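Local coordinates for intestinal fatty acid binding protein (Rattus norvegicus, PDB 1ICM) that binds a long-chain fatty acid such as myristate, probably carrying it through the cytosol of intestinal cells, at residues G4-E15 / K29-I40. Residues are numbered along the deposited sequence; the frame is centred on the assembly and turned at random.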
ATOM      1  N   GLY A   4      10.583   0.954 -11.121  1.00 15.46           N
ATOM      2  CA  GLY A   4      11.675   0.344 -10.375  1.00 15.73           C
ATOM      3  C   GLY A   4      11.245  -0.705  -9.338  1.00 15.57           C
ATOM      4  O   GLY A   4      10.049  -0.950  -9.159  1.00 14.81           O
ATOM      5  N   THR A   5      12.269  -1.307  -8.712  1.00 11.05           N
ATOM      6  CA  THR A   5      12.060  -2.332  -7.732  1.00 11.31           C
ATOM      7  C   THR A   5      12.338  -1.727  -6.408  1.00 12.52           C
ATOM      8  O   THR A   5      13.393  -1.111  -6.331  1.00 14.24           O
ATOM      9  CB  THR A   5      12.861  -3.596  -8.070  1.00 12.85           C
ATOM     10  OG1 THR A   5      12.255  -4.123  -9.249  1.00 12.52           O
ATOM     11  CG2 THR A   5      12.626  -4.595  -6.947  1.00 16.69           C
ATOM     12  N   TRP A   6      11.393  -1.877  -5.452  1.00 10.89           N
ATOM     13  CA  TRP A   6      11.527  -1.244  -4.138  1.00  9.23           C
ATOM     14  C   TRP A   6      11.378  -2.309  -3.052  1.00  8.84           C
ATOM     15  O   TRP A   6      10.506  -3.169  -3.152  1.00 14.67           O
ATOM     16  CB  TRP A   6      10.371  -0.241  -4.003  1.00  7.85           C
ATOM     17  CG  TRP A   6      10.333   0.861  -5.053  1.00 10.21           C
ATOM     18  CD1 TRP A   6       9.651   0.833  -6.240  1.00 13.80           C
ATOM     19  CD2 TRP A   6      11.006   2.123  -4.990  1.00  9.62           C
ATOM     20  NE1 TRP A   6       9.881   1.989  -6.955  1.00 10.77           N
ATOM     21  CE2 TRP A   6      10.695   2.812  -6.190  1.00  9.82           C
ATOM     22  CE3 TRP A   6      11.880   2.734  -4.062  1.00 10.61           C
ATOM     23  CZ2 TRP A   6      11.205   4.103  -6.432  1.00 10.86           C
ATOM     24  CZ3 TRP A   6      12.377   4.011  -4.300  1.00 12.97           C
ATOM     25  CH2 TRP A   6      12.044   4.662  -5.491  1.00  8.53           C
ATOM     26  N   LYS A   7      12.191  -2.234  -2.000  1.00 11.96           N
ATOM     27  CA  LYS A   7      12.173  -3.209  -0.915  1.00 12.16           C
ATOM     28  C   LYS A   7      11.983  -2.503   0.404  1.00 11.70           C
ATOM     29  O   LYS A   7      12.667  -1.532   0.757  1.00 11.60           O
ATOM     30  CB  LYS A   7      13.465  -4.015  -0.858  1.00 17.12           C
ATOM     31  CG  LYS A   7      13.544  -5.074   0.249  1.00 35.21           C
ATOM     32  CD  LYS A   7      12.937  -6.444  -0.080  1.00 46.41           C
ATOM     33  CE  LYS A   7      13.374  -7.602   0.825  1.00 53.12           C
ATOM     34  NZ  LYS A   7      13.345  -8.937   0.181  1.00 55.26           N
ATOM     35  N   VAL A   8      11.039  -3.013   1.186  1.00 11.22           N
ATOM     36  CA  VAL A   8      10.810  -2.321   2.447  1.00 11.09           C
ATOM     37  C   VAL A   8      12.020  -2.228   3.352  1.00 14.62           C
ATOM     38  O   VAL A   8      12.752  -3.200   3.452  1.00 15.19           O
ATOM     39  CB  VAL A   8       9.578  -2.902   3.150  1.00 12.77           C
ATOM     40  CG1 VAL A   8       9.898  -4.307   3.680  1.00 19.80           C
ATOM     41  CG2 VAL A   8       9.111  -1.965   4.273  1.00 15.02           C
ATOM     42  N   ASP A   9      12.214  -1.082   4.023  1.00 15.51           N
ATOM     43  CA  ASP A   9      13.337  -0.866   4.904  1.00 14.41           C
ATOM     44  C   ASP A   9      12.922  -0.646   6.359  1.00 20.62           C
ATOM     45  O   ASP A   9      13.527  -1.215   7.273  1.00 18.04           O
ATOM     46  CB  ASP A   9      14.049   0.382   4.394  1.00 12.62           C
ATOM     47  CG  ASP A   9      15.240   0.729   5.228  1.00 20.50           C
ATOM     48  OD1 ASP A   9      16.153  -0.188   5.302  1.00 24.51           O
ATOM     49  OD2 ASP A   9      15.362   1.788   5.779  1.00 21.52           O
ATOM     50  N   ARG A  10      11.913   0.204   6.613  1.00 15.14           N
ATOM     51  CA  ARG A  10      11.475   0.438   7.978  1.00 13.10           C
ATOM     52  C   ARG A  10      10.012   0.844   8.008  1.00 11.49           C
ATOM     53  O   ARG A  10       9.465   1.237   6.967  1.00 11.87           O
ATOM     54  CB  ARG A  10      12.321   1.437   8.731  1.00 14.00           C
ATOM     55  CG  ARG A  10      12.380   2.734   7.944  1.00 16.01           C
ATOM     56  CD  ARG A  10      13.492   3.680   8.418  1.00 20.78           C
ATOM     57  NE  ARG A  10      13.402   4.984   7.759  1.00 17.43           N
ATOM     58  CZ  ARG A  10      13.811   5.292   6.511  1.00 21.44           C
ATOM     59  NH1 ARG A  10      14.394   4.399   5.718  1.00 14.60           N
ATOM     60  NH2 ARG A  10      13.676   6.522   6.011  1.00 19.85           N
ATOM     61  N   ASN A  11       9.411   0.733   9.187  1.00 12.13           N
ATOM     62  CA  ASN A  11       8.002   1.093   9.343  1.00  8.60           C
ATOM     63  C   ASN A  11       7.844   2.075  10.476  1.00 10.89           C
ATOM     64  O   ASN A  11       8.719   2.173  11.355  1.00 14.14           O
ATOM     65  CB  ASN A  11       7.199  -0.130   9.792  1.00 12.51           C
ATOM     66  CG  ASN A  11       7.425  -1.341   8.908  1.00 19.12           C
ATOM     67  OD1 ASN A  11       7.247  -1.358   7.681  1.00 19.28           O
ATOM     68  ND2 ASN A  11       7.815  -2.415   9.572  1.00 27.57           N
ATOM     69  N   GLU A  12       6.712   2.773  10.462  1.00 10.37           N
ATOM     70  CA  GLU A  12       6.415   3.695  11.543  1.00 13.65           C
ATOM     71  C   GLU A  12       4.980   3.451  11.987  1.00  8.09           C
ATOM     72  O   GLU A  12       4.096   3.455  11.136  1.00  8.97           O
ATOM     73  CB  GLU A  12       6.630   5.167  11.149  1.00 21.28           C
ATOM     74  CG  GLU A  12       8.135   5.498  11.088  1.00 26.73           C
ATOM     75  CD  GLU A  12       8.464   6.954  10.832  1.00 31.09           C
ATOM     76  OE1 GLU A  12       7.465   7.752  11.109  1.00 22.69           O
ATOM     77  OE2 GLU A  12       9.542   7.330  10.408  1.00 33.48           O
ATOM     78  N   ASN A  13       4.805   3.132  13.274  1.00 10.12           N
ATOM     79  CA  ASN A  13       3.491   2.857  13.847  1.00  7.75           C
ATOM     80  C   ASN A  13       2.681   1.816  13.132  1.00 11.59           C
ATOM     81  O   ASN A  13       1.447   1.826  13.176  1.00 13.14           O
ATOM     82  CB  ASN A  13       2.716   4.175  13.837  1.00 12.55           C
ATOM     83  CG  ASN A  13       1.719   4.296  14.966  1.00 22.30           C
ATOM     84  OD1 ASN A  13       1.975   3.899  16.126  1.00 18.77           O
ATOM     85  ND2 ASN A  13       0.565   4.858  14.597  1.00 19.59           N
ATOM     86  N   TYR A  14       3.329   0.867  12.429  1.00  8.25           N
ATOM     87  CA  TYR A  14       2.607  -0.126  11.677  1.00  7.31           C
ATOM     88  C   TYR A  14       1.812  -1.127  12.530  1.00 11.91           C
ATOM     89  O   TYR A  14       0.706  -1.583  12.184  1.00 11.45           O
ATOM     90  CB  TYR A  14       3.639  -0.755  10.701  1.00  8.65           C
ATOM     91  CG  TYR A  14       2.999  -1.586   9.629  1.00 11.21           C
ATOM     92  CD1 TYR A  14       1.873  -1.125   8.943  1.00 12.21           C
ATOM     93  CD2 TYR A  14       3.495  -2.837   9.269  1.00 11.37           C
ATOM     94  CE1 TYR A  14       1.258  -1.853   7.921  1.00 14.46           C
ATOM     95  CE2 TYR A  14       2.905  -3.570   8.242  1.00 14.60           C
ATOM     96  CZ  TYR A  14       1.778  -3.103   7.562  1.00 14.19           C
ATOM     97  OH  TYR A  14       1.217  -3.835   6.531  1.00 11.72           O
ATOM     98  N   GLU A  15       2.367  -1.523  13.662  1.00 11.67           N
ATOM     99  CA  GLU A  15       1.589  -2.472  14.437  1.00 14.91           C
ATOM    100  C   GLU A  15       0.309  -1.882  14.989  1.00 15.54           C
ATOM    101  O   GLU A  15      -0.681  -2.576  14.969  1.00 14.16           O
ATOM    102  CB  GLU A  15       2.364  -3.142  15.596  1.00 24.63           C
ATOM    103  CG  GLU A  15       3.365  -4.223  15.107  1.00 28.69           C
ATOM    104  CD  GLU A  15       4.208  -4.784  16.223  1.00 34.25           C
ATOM    105  OE1 GLU A  15       3.740  -5.031  17.319  1.00 37.32           O
ATOM    106  OE2 GLU A  15       5.482  -4.944  15.896  1.00 29.85           O
ATOM    107  N   LYS A  29       2.858  -9.287  14.197  1.00 12.93           N
ATOM    108  CA  LYS A  29       4.298  -9.531  14.226  1.00 14.30           C
ATOM    109  C   LYS A  29       4.789 -10.078  12.876  1.00 13.87           C
ATOM    110  O   LYS A  29       5.842  -9.738  12.339  1.00 18.39           O
ATOM    111  CB  LYS A  29       4.683 -10.350  15.456  1.00 11.49           C
ATOM    112  CG  LYS A  29       4.258  -9.589  16.730  1.00 15.72           C
ATOM    113  CD  LYS A  29       5.324  -8.565  17.113  1.00 21.07           C
ATOM    114  CE  LYS A  29       5.112  -7.620  18.306  1.00 28.80           C
ATOM    115  NZ  LYS A  29       6.347  -6.845  18.582  1.00 33.21           N
ATOM    116  N   LEU A  30       4.005 -10.926  12.242  1.00  9.10           N
ATOM    117  CA  LEU A  30       4.412 -11.432  10.944  1.00 13.70           C
ATOM    118  C   LEU A  30       4.330 -10.331   9.871  1.00 19.43           C
ATOM    119  O   LEU A  30       5.179 -10.293   8.984  1.00 16.97           O
ATOM    120  CB  LEU A  30       3.559 -12.617  10.418  1.00 10.35           C
ATOM    121  CG  LEU A  30       3.487 -13.835  11.364  1.00 18.30           C
ATOM    122  CD1 LEU A  30       2.545 -14.946  10.846  1.00 18.67           C
ATOM    123  CD2 LEU A  30       4.876 -14.367  11.714  1.00 18.84           C
ATOM    124  N   GLY A  31       3.292  -9.485   9.945  1.00 14.47           N
ATOM    125  CA  GLY A  31       3.051  -8.401   8.998  1.00 10.26           C
ATOM    126  C   GLY A  31       4.179  -7.392   8.974  1.00 12.34           C
ATOM    127  O   GLY A  31       4.576  -6.874   7.918  1.00 18.19           O
ATOM    128  N   ALA A  32       4.733  -7.139  10.141  1.00  8.67           N
ATOM    129  CA  ALA A  32       5.804  -6.193  10.269  1.00 11.02           C
ATOM    130  C   ALA A  32       7.164  -6.638   9.765  1.00 14.18           C
ATOM    131  O   ALA A  32       8.102  -5.834   9.746  1.00 17.47           O
ATOM    132  CB  ALA A  32       6.002  -5.784  11.723  1.00 18.53           C
ATOM    133  N   HIS A  33       7.271  -7.923   9.407  1.00 12.66           N
ATOM    134  CA  HIS A  33       8.471  -8.498   8.879  1.00  8.92           C
ATOM    135  C   HIS A  33       8.041  -9.324   7.668  1.00 12.27           C
ATOM    136  O   HIS A  33       8.387 -10.514   7.516  1.00 16.25           O
ATOM    137  CB  HIS A  33       9.043  -9.462   9.912  1.00 13.61           C
ATOM    138  CG  HIS A  33       9.731  -8.821  11.037  1.00 26.65           C
ATOM    139  ND1 HIS A  33       9.080  -8.584  12.241  1.00 32.65           N
ATOM    140  CD2 HIS A  33      11.023  -8.409  11.115  1.00 33.66           C
ATOM    141  CE1 HIS A  33       9.990  -8.035  13.035  1.00 39.06           C
ATOM    142  NE2 HIS A  33      11.155  -7.913  12.396  1.00 42.16           N
ATOM    143  N   ASP A  34       7.266  -8.708   6.771  1.00 10.01           N
ATOM    144  CA  ASP A  34       6.786  -9.411   5.600  1.00  9.61           C
ATOM    145  C   ASP A  34       7.687  -9.459   4.343  1.00  4.63           C
ATOM    146  O   ASP A  34       7.279 -10.121   3.379  1.00  8.98           O
ATOM    147  CB  ASP A  34       5.403  -8.852   5.245  1.00 13.01           C
ATOM    148  CG  ASP A  34       5.388  -7.417   4.770  1.00 14.88           C
ATOM    149  OD1 ASP A  34       6.522  -6.772   4.880  1.00 12.20           O
ATOM    150  OD2 ASP A  34       4.380  -6.899   4.310  1.00 16.32           O
ATOM    151  N   ASN A  35       8.847  -8.797   4.437  1.00  6.83           N
ATOM    152  CA  ASN A  35       9.816  -8.751   3.314  1.00  9.97           C
ATOM    153  C   ASN A  35       9.143  -8.264   2.044  1.00 12.46           C
ATOM    154  O   ASN A  35       9.444  -8.751   0.969  1.00 15.54           O
ATOM    155  CB  ASN A  35      10.525 -10.097   2.988  1.00 14.59           C
ATOM    156  CG  ASN A  35      11.419 -10.496   4.143  1.00 38.39           C
ATOM    157  OD1 ASN A  35      12.395  -9.790   4.454  1.00 46.93           O
ATOM    158  ND2 ASN A  35      11.064 -11.605   4.798  1.00 44.97           N
ATOM    159  N   LEU A  36       8.229  -7.304   2.160  1.00  9.71           N
ATOM    160  CA  LEU A  36       7.520  -6.850   0.953  1.00 10.21           C
ATOM    161  C   LEU A  36       8.468  -6.131  -0.031  1.00  7.96           C
ATOM    162  O   LEU A  36       9.294  -5.310   0.346  1.00  7.39           O
ATOM    163  CB  LEU A  36       6.447  -5.844   1.454  1.00 12.74           C
ATOM    164  CG  LEU A  36       5.610  -5.202   0.365  1.00  9.71           C
ATOM    165  CD1 LEU A  36       4.810  -6.210  -0.464  1.00 11.10           C
ATOM    166  CD2 LEU A  36       4.747  -4.094   1.028  1.00 12.22           C
ATOM    167  N   LYS A  37       8.250  -6.469  -1.274  1.00  9.96           N
ATOM    168  CA  LYS A  37       8.978  -5.939  -2.410  1.00 11.36           C
ATOM    169  C   LYS A  37       7.941  -5.592  -3.475  1.00  9.34           C
ATOM    170  O   LYS A  37       6.976  -6.333  -3.772  1.00  9.54           O
ATOM    171  CB  LYS A  37       9.827  -7.099  -2.909  1.00 13.81           C
ATOM    172  CG  LYS A  37      10.554  -6.843  -4.210  1.00 27.54           C
ATOM    173  CD  LYS A  37      11.688  -7.837  -4.335  1.00 38.94           C
ATOM    174  CE  LYS A  37      11.763  -8.477  -5.711  1.00 51.61           C
ATOM    175  NZ  LYS A  37      13.008  -9.235  -5.945  1.00 56.04           N
ATOM    176  N   LEU A  38       8.138  -4.405  -4.073  1.00  7.86           N
ATOM    177  CA  LEU A  38       7.196  -3.986  -5.111  1.00 10.25           C
ATOM    178  C   LEU A  38       7.975  -3.679  -6.390  1.00 14.88           C
ATOM    179  O   LEU A  38       9.036  -3.020  -6.359  1.00 14.84           O
ATOM    180  CB  LEU A  38       6.583  -2.618  -4.686  1.00 12.20           C
ATOM    181  CG  LEU A  38       5.776  -2.618  -3.382  1.00 12.97           C
ATOM    182  CD1 LEU A  38       5.349  -1.196  -3.060  1.00 16.55           C
ATOM    183  CD2 LEU A  38       4.528  -3.475  -3.603  1.00 15.54           C
ATOM    184  N   THR A  39       7.420  -4.141  -7.514  1.00  8.32           N
ATOM    185  CA  THR A  39       8.058  -3.862  -8.791  1.00 12.98           C
ATOM    186  C   THR A  39       7.005  -3.036  -9.522  1.00 14.68           C
ATOM    187  O   THR A  39       5.924  -3.549  -9.815  1.00 13.03           O
ATOM    188  CB  THR A  39       8.469  -5.139  -9.563  1.00 15.97           C
ATOM    189  OG1 THR A  39       9.478  -5.823  -8.832  1.00 14.97           O
ATOM    190  CG2 THR A  39       8.985  -4.784 -10.948  1.00 17.93           C
ATOM    191  N   ILE A  40       7.331  -1.763  -9.802  1.00 11.32           N
ATOM    192  CA  ILE A  40       6.398  -0.830 -10.434  1.00 16.89           C
ATOM    193  C   ILE A  40       6.741  -0.481 -11.858  1.00 13.55           C
ATOM    194  O   ILE A  40       7.870  -0.077 -12.148  1.00 12.56           O
ATOM    195  CB  ILE A  40       6.259   0.457  -9.608  1.00 15.82           C
ATOM    196  CG1 ILE A  40       5.750   0.053  -8.227  1.00 13.67           C
ATOM    197  CG2 ILE A  40       5.247   1.384 -10.277  1.00 15.44           C
ATOM    198  CD1 ILE A  40       5.927   1.103  -7.144  1.00 16.20           C
TER
HETATM  199  O   HOH W   1       9.307  -4.456   7.594  1.00 29.08           O
HETATM  200  O   HOH W   2       2.128  -6.463   6.262  1.00 13.07           O
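In both Thr5 and Thr39 chi1 (-68° and -65°) sets the hydroxyl trans to the carbonyl carbon, bringing Thr5 OG1 to 3.3 Å from Thr39 OG1, a hydrogen bond either could donate. On the other face of the sheet the same turn at Trp6 and Ile40 brings Trp6 CD1 against Ile40 CD1, 3.8 Å apart, with the indole NE1 bonded to Phe2 O. Strands 4-12 and 37-40 run antiparallel, paired by backbone bonds: Trp6 and Leu38 exchange two, and Val8 N reaches Leu36 O at 3.0 Å. Val8 CG1 packs beside the same Leu36 O, 3.5 Å away, and an Asx turn at Asp34, whose OD1 is also bridged to Arg126, leads into strand 37-40. Past Val8, two waters bridge 4-15 to the loop and helix end of 29-36. Asn11 ND2 makes a weak bond to Ala32 O, doubled through a water 2.8 Å from that oxygen, while Asn11 OD1 is hydrogen-bonded to Arg126 NE; a second water links Tyr14 OH with Gly31 O, in the plane of the phenol ring, which also touches the bound myristate. Glu15 spans the two helices, its OE2 3.4 Å from Lys29 NZ in a weak salt bridge. An alanine in place of Glu15 would probably leave the Lys29 ammonium without its carboxylate and the lysine chain freer to turn. The contact joins the barrel wall to the helix-turn-helix lid of the fatty-acid-binding fold: a ladder of short, nearly straight backbone bonds holds the strands, whereas water and weak polar links join the lid, consistent with a cap that can shift as ligand passes.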